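Local coordinates for paternally-expressed gene 3 protein (Homo sapiens, PDB 4BHX), which is a SCAN-domain zinc-finger transcription factor that dimerises through this domain and mediates p53-dependent neuronal apoptosis, with tumour-suppressing activity in glioma cells, at residues R14-V19 with L28-N33; L36-P41 with E51-E56. All blocks are in the same frame, centred on the assembly; numbering follows the deposited sequence.

Contact 1: residues R14-V19 with L28-N33. With EDO (1,2-ethanediol), chain M; EDO (1,2-ethanediol), chain N.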
ATOM      1  N   ARG A  14      -4.409   6.670  -3.270  1.00 12.68           N
ATOM      2  CA  ARG A  14      -3.944   6.409  -4.620  1.00 13.01           C
ATOM      3  C   ARG A  14      -4.972   6.705  -5.716  1.00 13.82           C
ATOM      4  O   ARG A  14      -4.573   6.988  -6.850  1.00 14.98           O
ATOM      5  CB  ARG A  14      -3.502   4.973  -4.711  1.00 13.26           C
ATOM      6  CG  ARG A  14      -2.248   4.592  -3.969  1.00 13.29           C
ATOM      7  CD  ARG A  14      -1.053   5.429  -4.414  1.00 13.19           C
ATOM      8  NE  ARG A  14       0.181   5.096  -3.658  1.00 12.26           N
ATOM      9  CZ  ARG A  14       1.178   5.962  -3.416  1.00 12.29           C
ATOM     10  NH1 ARG A  14       1.115   7.226  -3.830  1.00 12.77           N
ATOM     11  NH2 ARG A  14       2.214   5.574  -2.723  1.00 13.77           N
ATOM     12  N   ASN A  15      -6.271   6.638  -5.414  1.00 14.71           N
ATOM     13  CA  ASN A  15      -7.307   6.748  -6.446  1.00 16.02           C
ATOM     14  C   ASN A  15      -7.990   8.074  -6.454  1.00 14.29           C
ATOM     15  O   ASN A  15      -8.737   8.348  -7.343  1.00 14.97           O
ATOM     16  CB  ASN A  15      -8.428   5.666  -6.322  1.00 19.14           C
ATOM     17  CG  ASN A  15      -7.924   4.240  -6.262  1.00 23.00           C
ATOM     18  OD1 ASN A  15      -8.694   3.328  -5.871  1.00 30.13           O
ATOM     19  ND2 ASN A  15      -6.719   4.007  -6.652  1.00 22.33           N
ATOM     20  N   LEU A  16      -7.708   8.950  -5.509  1.00 15.55           N
ATOM     21  CA  LEU A  16      -8.292  10.285  -5.511  1.00 16.18           C
ATOM     22  C   LEU A  16      -7.930  11.017  -6.788  1.00 16.56           C
ATOM     23  O   LEU A  16      -6.834  10.888  -7.240  1.00 16.24           O
ATOM     24  CB  LEU A  16      -7.747  11.105  -4.361  1.00 17.11           C
ATOM     25  CG  LEU A  16      -8.459  12.419  -4.183  1.00 18.86           C
ATOM     26  CD1 LEU A  16      -9.719  12.159  -3.405  1.00 22.59           C
ATOM     27  CD2 LEU A  16      -7.655  13.455  -3.477  1.00 20.86           C
ATOM     28  N   ILE A  17      -8.888  11.741  -7.361  1.00 17.91           N
ATOM     29  CA  ILE A  17      -8.750  12.511  -8.615  1.00 21.18           C
ATOM     30  C   ILE A  17      -8.766  14.004  -8.314  1.00 18.37           C
ATOM     31  O   ILE A  17      -9.388  14.456  -7.356  1.00 19.23           O
ATOM     32  CB  ILE A  17      -9.945  12.214  -9.538  1.00 27.11           C
ATOM     33  CG1 ILE A  17     -10.043  10.726  -9.833  1.00 30.30           C
ATOM     34  CG2 ILE A  17      -9.897  12.979 -10.849  1.00 32.81           C
ATOM     35  CD1 ILE A  17      -8.782  10.102 -10.306  1.00 28.91           C
ATOM     36  N   TYR A  18      -8.121  14.782  -9.171  1.00 17.54           N
ATOM     37  CA  TYR A  18      -8.111  16.207  -9.038  1.00 17.73           C
ATOM     38  C   TYR A  18      -9.455  16.752  -9.607  1.00 20.40           C
ATOM     39  O   TYR A  18      -9.739  16.567 -10.790  1.00 19.43           O
ATOM     40  CB  TYR A  18      -6.925  16.786  -9.839  1.00 18.41           C
ATOM     41  CG  TYR A  18      -6.749  18.215  -9.576  1.00 20.49           C
ATOM     42  CD1 TYR A  18      -6.051  18.627  -8.485  1.00 23.38           C
ATOM     43  CD2 TYR A  18      -7.374  19.179 -10.369  1.00 22.89           C
ATOM     44  CE1 TYR A  18      -5.918  19.970  -8.193  1.00 22.06           C
ATOM     45  CE2 TYR A  18      -7.290  20.509 -10.074  1.00 22.62           C
ATOM     46  CZ  TYR A  18      -6.535  20.886  -8.979  1.00 24.13           C
ATOM     47  OH  TYR A  18      -6.350  22.171  -8.710  1.00 21.56           O
ATOM     48  N   VAL A  19     -10.222  17.438  -8.768  1.00 20.07           N
ATOM     49  CA  VAL A  19     -11.510  18.010  -9.146  1.00 22.39           C
ATOM     50  C   VAL A  19     -11.300  19.566  -9.077  1.00 21.67           C
ATOM     51  O   VAL A  19     -11.092  20.156  -8.017  1.00 19.51           O
ATOM     52  CB  VAL A  19     -12.640  17.525  -8.198  1.00 21.53           C
ATOM     53  CG1 VAL A  19     -13.971  18.139  -8.574  1.00 23.53           C
ATOM     54  CG2 VAL A  19     -12.768  15.983  -8.180  1.00 21.90           C
ATOM     55  N   LEU A  28      -5.042  19.130  -1.528  1.00 12.71           N
ATOM     56  CA  LEU A  28      -3.910  18.812  -0.649  1.00 14.07           C
ATOM     57  C   LEU A  28      -4.369  18.297   0.711  1.00 13.87           C
ATOM     58  O   LEU A  28      -3.814  17.339   1.246  1.00 13.69           O
ATOM     59  CB  LEU A  28      -3.009  20.035  -0.411  1.00 14.43           C
ATOM     60  CG  LEU A  28      -1.871  19.858   0.540  1.00 14.56           C
ATOM     61  CD1 LEU A  28      -1.029  18.641   0.111  1.00 15.03           C
ATOM     62  CD2 LEU A  28      -0.991  21.116   0.666  1.00 16.87           C
ATOM     63  N   ILE A  29      -5.332  18.986   1.313  1.00 15.52           N
ATOM     64  CA  ILE A  29      -5.835  18.594   2.640  1.00 16.16           C
ATOM     65  C   ILE A  29      -6.327  17.142   2.589  1.00 15.26           C
ATOM     66  O   ILE A  29      -6.029  16.359   3.476  1.00 14.26           O
ATOM     67  CB  ILE A  29      -6.911  19.585   3.130  1.00 19.20           C
ATOM     68  CG1 ILE A  29      -6.250  20.950   3.450  1.00 22.90           C
ATOM     69  CG2 ILE A  29      -7.597  19.086   4.406  1.00 22.22           C
ATOM     70  CD1 ILE A  29      -7.265  22.073   3.620  1.00 25.50           C
ATOM     71  N   LYS A  30      -7.101  16.803   1.555  1.00 15.93           N
ATOM     72  CA  LYS A  30      -7.645  15.463   1.398  1.00 16.99           C
ATOM     73  C   LYS A  30      -6.563  14.397   1.246  1.00 14.71           C
ATOM     74  O   LYS A  30      -6.591  13.330   1.897  1.00 14.44           O
ATOM     75  CB  LYS A  30      -8.518  15.372   0.173  1.00 18.96           C
ATOM     76  CG  LYS A  30      -9.781  16.156   0.273  1.00 24.83           C
ATOM     77  CD  LYS A  30     -10.267  16.433  -1.139  1.00 29.84           C
ATOM     78  CE  LYS A  30     -11.487  15.662  -1.538  1.00 33.67           C
ATOM     79  NZ  LYS A  30     -12.650  16.594  -1.565  1.00 33.18           N
ATOM     80  N   LEU A  31      -5.635  14.670   0.357  1.00 12.31           N
ATOM     81  CA  LEU A  31      -4.527  13.747   0.170  1.00 12.46           C
ATOM     82  C   LEU A  31      -3.734  13.494   1.447  1.00 11.16           C
ATOM     83  O   LEU A  31      -3.310  12.375   1.739  1.00 10.91           O
ATOM     84  CB  LEU A  31      -3.588  14.268  -0.948  1.00 12.07           C
ATOM     85  CG  LEU A  31      -4.010  14.090  -2.408  1.00 12.79           C
ATOM     86  CD1 LEU A  31      -3.016  14.767  -3.376  1.00 14.30           C
ATOM     87  CD2 LEU A  31      -4.193  12.617  -2.729  1.00 12.05           C
ATOM     88  N   ARG A  32      -3.431  14.550   2.162  1.00 11.72           N
ATOM     89  CA  ARG A  32      -2.753  14.403   3.413  1.00 13.35           C
ATOM     90  C   ARG A  32      -3.517  13.556   4.412  1.00 11.75           C
ATOM     91  O   ARG A  32      -2.957  12.686   4.987  1.00 10.79           O
ATOM     92  CB  ARG A  32      -2.495  15.747   4.097  1.00 17.19           C
ATOM     93  CG  ARG A  32      -1.294  16.480   3.593  1.00 23.44           C
ATOM     94  CD  ARG A  32      -0.931  17.644   4.550  1.00 30.38           C
ATOM     95  NE  ARG A  32       0.187  18.397   3.964  1.00 36.43           N
ATOM     96  CZ  ARG A  32       0.226  19.715   3.778  1.00 37.50           C
ATOM     97  NH1 ARG A  32      -0.793  20.497   4.148  1.00 44.15           N
ATOM     98  NH2 ARG A  32       1.302  20.260   3.233  1.00 40.46           N
ATOM     99  N   ASN A  33      -4.782  13.867   4.631  1.00 11.67           N
ATOM    100  CA  ASN A  33      -5.666  13.040   5.518  1.00 12.73           C
ATOM    101  C   ASN A  33      -5.680  11.567   5.130  1.00 12.43           C
ATOM    102  O   ASN A  33      -5.472  10.697   5.980  1.00 12.73           O
ATOM    103  CB  ASN A  33      -7.057  13.604   5.502  1.00 13.34           C
ATOM    104  CG  ASN A  33      -7.159  14.917   6.246  1.00 16.94           C
ATOM    105  OD1 ASN A  33      -6.379  15.151   7.149  1.00 21.36           O
ATOM    106  ND2 ASN A  33      -8.120  15.744   5.909  1.00 16.40           N
TER
HETATM  107  C1  EDO M1101     -11.877  11.905  -6.406  1.00 40.78           C
HETATM  108  O1  EDO M1101     -12.575  13.133  -6.004  1.00 49.44           O
HETATM  109  C2  EDO M1101     -12.625  10.586  -6.161  1.00 47.97           C
HETATM  110  O2  EDO M1101     -11.899   9.438  -6.684  1.00 45.81           O
HETATM  111  C1  EDO N1102      -2.979  17.016   7.629  1.00 60.08           C
HETATM  112  O1  EDO N1102      -4.322  17.313   7.212  1.00 63.35           O
HETATM  113  C2  EDO N1102      -2.652  17.621   8.985  1.00 57.60           C
HETATM  114  O2  EDO N1102      -3.586  17.128   9.956  1.00 59.36           O
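A single leucine, L16, makes every touch from the 14-19 side, reaching L31 and K30 across a junction without a hydrogen bond that buries just 137 Å² in all. Within the all-helical SCAN domain it joins the first residue beyond helix 6-15 to the middle of helix 24-39. L16 is the first residue to leave helical phi/psi after helix 6-15 (psi 139°), so the chain turns out of the helix exactly where its side chain faces the second segment; the CA atoms of L16 and L31 are 7.6 Å apart. A chi1 of -171° sets CG of L16 opposite the backbone N and directs the CD2 branch to CD2 of L31, 3.6 Å away, the two side chains crossing at a slant. L31 starts out past the other segment rather than at it, and its leucyl end does the touching. Beside this pair, K30 touches the same methyl through its CB, 4.2 Å from L16 CD2. The other methyl of L16 turns to a 1,2-ethanediol, probably from the crystallisation liquor, which also lies against I17 and V19; its O2 makes a weak hydrogen bond to N15 O. A second ethanediol sits on the helix 24-39 side, where its O1 donates to the amide oxygen of N33, with O1 and OD1 3.0 Å apart.

Contact 2: residues L36-P41 with E51-E56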
ATOM      1  N   LEU A  36      -2.230   9.867   5.828  1.00 12.67           N
ATOM      2  CA  LEU A  36      -2.069   9.644   7.296  1.00 12.27           C
ATOM      3  C   LEU A  36      -2.947   8.493   7.866  1.00 11.83           C
ATOM      4  O   LEU A  36      -2.513   7.758   8.763  1.00 11.66           O
ATOM      5  CB  LEU A  36      -2.377  10.927   8.036  1.00 13.33           C
ATOM      6  CG  LEU A  36      -1.462  12.156   7.868  1.00 14.88           C
ATOM      7  CD1 LEU A  36      -1.976  13.438   8.561  1.00 18.32           C
ATOM      8  CD2 LEU A  36      -0.132  11.787   8.357  1.00 15.92           C
ATOM      9  N   ASP A  37      -4.159   8.347   7.336  1.00 12.06           N
ATOM     10  CA  ASP A  37      -5.066   7.252   7.706  1.00 13.04           C
ATOM     11  C   ASP A  37      -4.630   5.928   7.120  1.00 13.21           C
ATOM     12  O   ASP A  37      -4.915   4.900   7.668  1.00 13.67           O
ATOM     13  CB  ASP A  37      -6.517   7.587   7.311  1.00 13.41           C
ATOM     14  CG  ASP A  37      -7.180   8.607   8.282  1.00 15.68           C
ATOM     15  OD1 ASP A  37      -6.828   8.616   9.488  1.00 18.82           O
ATOM     16  OD2 ASP A  37      -7.957   9.425   7.810  1.00 13.69           O
ATOM     17  N   TRP A  38      -3.820   5.937   6.049  1.00 12.72           N
ATOM     18  CA  TRP A  38      -3.190   4.736   5.600  1.00 11.28           C
ATOM     19  C   TRP A  38      -1.981   4.403   6.446  1.00 12.55           C
ATOM     20  O   TRP A  38      -1.861   3.272   6.987  1.00 12.50           O
ATOM     21  CB  TRP A  38      -2.779   4.900   4.101  1.00 12.22           C
ATOM     22  CG  TRP A  38      -1.840   3.857   3.599  1.00 11.77           C
ATOM     23  CD1 TRP A  38      -1.798   2.511   3.918  1.00 12.53           C
ATOM     24  CD2 TRP A  38      -0.854   4.056   2.551  1.00 13.25           C
ATOM     25  NE1 TRP A  38      -0.776   1.886   3.157  1.00 14.39           N
ATOM     26  CE2 TRP A  38      -0.192   2.823   2.332  1.00 12.58           C
ATOM     27  CE3 TRP A  38      -0.489   5.171   1.766  1.00 12.95           C
ATOM     28  CZ2 TRP A  38       0.804   2.690   1.377  1.00 15.11           C
ATOM     29  CZ3 TRP A  38       0.538   5.030   0.859  1.00 14.93           C
ATOM     30  CH2 TRP A  38       1.158   3.807   0.652  1.00 13.96           C
ATOM     31  N   LEU A  39      -1.037   5.339   6.582  1.00 12.59           N
ATOM     32  CA  LEU A  39       0.270   4.961   7.115  1.00 13.86           C
ATOM     33  C   LEU A  39       0.348   5.051   8.647  1.00 14.46           C
ATOM     34  O   LEU A  39       1.212   4.445   9.239  1.00 14.71           O
ATOM     35  CB  LEU A  39       1.338   5.825   6.440  1.00 14.89           C
ATOM     36  CG  LEU A  39       1.595   5.490   4.978  1.00 15.08           C
ATOM     37  CD1 LEU A  39       2.582   6.458   4.381  1.00 16.39           C
ATOM     38  CD2 LEU A  39       2.157   4.069   4.848  1.00 15.52           C
ATOM     39  N   GLN A  40      -0.585   5.781   9.271  1.00 15.67           N
ATOM     40  CA  GLN A  40      -0.675   5.979  10.752  1.00 16.19           C
ATOM     41  C   GLN A  40       0.685   6.209  11.406  1.00 16.28           C
ATOM     42  O   GLN A  40       1.118   5.416  12.251  1.00 15.89           O
ATOM     43  CB  GLN A  40      -1.362   4.757  11.405  1.00 16.56           C
ATOM     44  CG  GLN A  40      -2.711   4.403  10.798  1.00 20.00           C
ATOM     45  CD  GLN A  40      -3.448   3.302  11.537  1.00 21.91           C
ATOM     46  OE1 GLN A  40      -3.337   2.122  11.237  1.00 23.36           O
ATOM     47  NE2 GLN A  40      -4.232   3.703  12.490  1.00 26.40           N
ATOM     48  N   PRO A  41       1.408   7.246  10.989  1.00 17.22           N
ATOM     49  CA  PRO A  41       2.776   7.425  11.454  1.00 18.70           C
ATOM     50  C   PRO A  41       2.902   7.493  12.978  1.00 19.77           C
ATOM     51  O   PRO A  41       3.967   7.231  13.485  1.00 18.99           O
ATOM     52  CB  PRO A  41       3.213   8.799  10.839  1.00 18.56           C
ATOM     53  CG  PRO A  41       1.890   9.507  10.554  1.00 19.30           C
ATOM     54  CD  PRO A  41       0.948   8.379  10.162  1.00 17.82           C
ATOM     55  N   GLU A  51       9.394   0.387   4.896  1.00 14.41           N
ATOM     56  CA  GLU A  51       9.082  -0.971   4.538  1.00 15.52           C
ATOM     57  C   GLU A  51       7.727  -1.177   3.890  1.00 14.66           C
ATOM     58  O   GLU A  51       7.625  -1.979   2.909  1.00 16.32           O
ATOM     59  CB  GLU A  51       9.206  -1.854   5.749  1.00 18.85           C
ATOM     60  CG  GLU A  51      10.625  -1.956   6.210  1.00 23.74           C
ATOM     61  CD  GLU A  51      11.454  -2.874   5.347  0.50 25.47           C
ATOM     62  OE1 GLU A  51      10.986  -3.401   4.328  1.00 33.83           O
ATOM     63  OE2 GLU A  51      12.600  -3.068   5.703  1.00 31.68           O
ATOM     64  N   LEU A  52       6.723  -0.456   4.353  1.00 13.18           N
ATOM     65  CA  LEU A  52       5.425  -0.443   3.690  1.00 14.26           C
ATOM     66  C   LEU A  52       5.503   0.085   2.226  1.00 13.76           C
ATOM     67  O   LEU A  52       4.770  -0.394   1.353  1.00 11.10           O
ATOM     68  CB  LEU A  52       4.366   0.363   4.433  1.00 15.29           C
ATOM     69  CG  LEU A  52       3.939  -0.257   5.786  1.00 19.42           C
ATOM     70  CD1 LEU A  52       3.037   0.718   6.507  1.00 18.94           C
ATOM     71  CD2 LEU A  52       3.232  -1.584   5.577  1.00 20.46           C
ATOM     72  N   LEU A  53       6.350   1.092   1.985  1.00 11.83           N
ATOM     73  CA  LEU A  53       6.477   1.651   0.641  1.00 11.38           C
ATOM     74  C   LEU A  53       7.189   0.664  -0.272  1.00 11.24           C
ATOM     75  O   LEU A  53       6.833   0.516  -1.453  1.00 12.02           O
ATOM     76  CB  LEU A  53       7.318   2.924   0.695  1.00 12.49           C
ATOM     77  CG  LEU A  53       6.707   3.956   1.589  1.00 13.71           C
ATOM     78  CD1 LEU A  53       7.620   5.168   1.772  1.00 15.92           C
ATOM     79  CD2 LEU A  53       5.399   4.347   0.971  1.00 13.63           C
ATOM     80  N   VAL A  54       8.200   0.002   0.247  1.00 11.08           N
ATOM     81  CA  VAL A  54       8.894  -1.033  -0.495  1.00 11.68           C
ATOM     82  C   VAL A  54       7.923  -2.189  -0.820  1.00 13.29           C
ATOM     83  O   VAL A  54       7.831  -2.649  -1.964  1.00 11.12           O
ATOM     84  CB  VAL A  54      10.126  -1.545   0.257  1.00 12.21           C
ATOM     85  CG1 VAL A  54      10.708  -2.805  -0.381  1.00 12.49           C
ATOM     86  CG2 VAL A  54      11.183  -0.489   0.372  1.00 12.41           C
ATOM     87  N   LEU A  55       7.164  -2.628   0.182  1.00 13.07           N
ATOM     88  CA  LEU A  55       6.137  -3.647  -0.072  1.00 13.34           C
ATOM     89  C   LEU A  55       5.109  -3.237  -1.147  1.00 12.57           C
ATOM     90  O   LEU A  55       4.847  -4.058  -2.062  1.00 11.94           O
ATOM     91  CB  LEU A  55       5.467  -4.063   1.241  1.00 13.34           C
ATOM     92  CG  LEU A  55       4.341  -5.138   1.037  1.00 14.82           C
ATOM     93  CD1 LEU A  55       4.958  -6.434   0.571  1.00 16.17           C
ATOM     94  CD2 LEU A  55       3.590  -5.221   2.350  1.00 16.22           C
ATOM     95  N   GLU A  56       4.618  -1.982  -1.112  1.00 12.25           N
ATOM     96  CA  GLU A  56       3.668  -1.466  -2.053  1.00 12.11           C
ATOM     97  C   GLU A  56       4.214  -1.570  -3.478  1.00 13.07           C
ATOM     98  O   GLU A  56       3.528  -2.068  -4.405  1.00 12.52           O
ATOM     99  CB  GLU A  56       3.300  -0.023  -1.789  1.00 12.77           C
ATOM    100  CG  GLU A  56       2.284   0.504  -2.787  1.00 12.24           C
ATOM    101  CD  GLU A  56       2.011   1.983  -2.698  1.00 12.84           C
ATOM    102  OE1 GLU A  56       2.899   2.821  -2.244  1.00 11.24           O
ATOM    103  OE2 GLU A  56       0.844   2.340  -3.004  1.00 12.18           O
TER
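Leucine packing between L39 and L52, and an indole edge meeting a carboxylate, are the two main components of this junction; no hydrogen bond crosses it. In the leucine pair, CD2 of L39 lies 3.8 Å from CD1 of L52, and the two side chains run antiparallel alongside one another. The same CD2 of L39 rests over the centre of one face of the W38 ring, 3.7 Å above its plane, so this methyl lies against both the indole and L52. L53 adds a looser touch, its CD2 being 4.3 Å from CH2 of W38 at an oblique approach.

The second kind of contact is the W38 ring edge against the E56 carboxylate. E56 extends fully (chi1 -179°, continuing straight beyond CG) and brings OE1 to the ring edge, near the indole plane and 3.5 Å from W38 CH2; ring and carboxylate planes stand 66° apart. Both carboxylate oxygens are satisfied by helix 6-15, OE1 in a salt bridge with R14 and OE2 in a hydrogen bond with H10, whose ring also stacks on W38.

This is helix-helix packing within the all-helical SCAN domain: helix 24-39 ends against the middle of helix 46-61, with helix 6-15 contributing F9, H10 and R14 around W38, and helix 78-85 meeting L55 through C78 and L81.

Overall arrangement
Contacts 1 and 2 follow one another along the chain, the first closing before the second opens, with centres about 16 Å apart; both use helix 24-39. R14 is the physical connection: its NH2 forms a salt bridge with E56 OE1 at 2.9 Å and packs 4.0 Å from W38 CH2, tying 14-19 to both segments of contact 2. Together they link helices 6-15, 24-39 and 46-61 of the SCAN domain, contact 1 peripherally, its centre about 15 Å from the centre of the chain, and contact 2 more centrally, its centre at about 6 Å. The W38 side chain also lies about 3 Å from two bound small molecules, probably from the crystallisation liquor; one, a di(hydroxyethyl)ether, is hydrogen-bonded to its NE1.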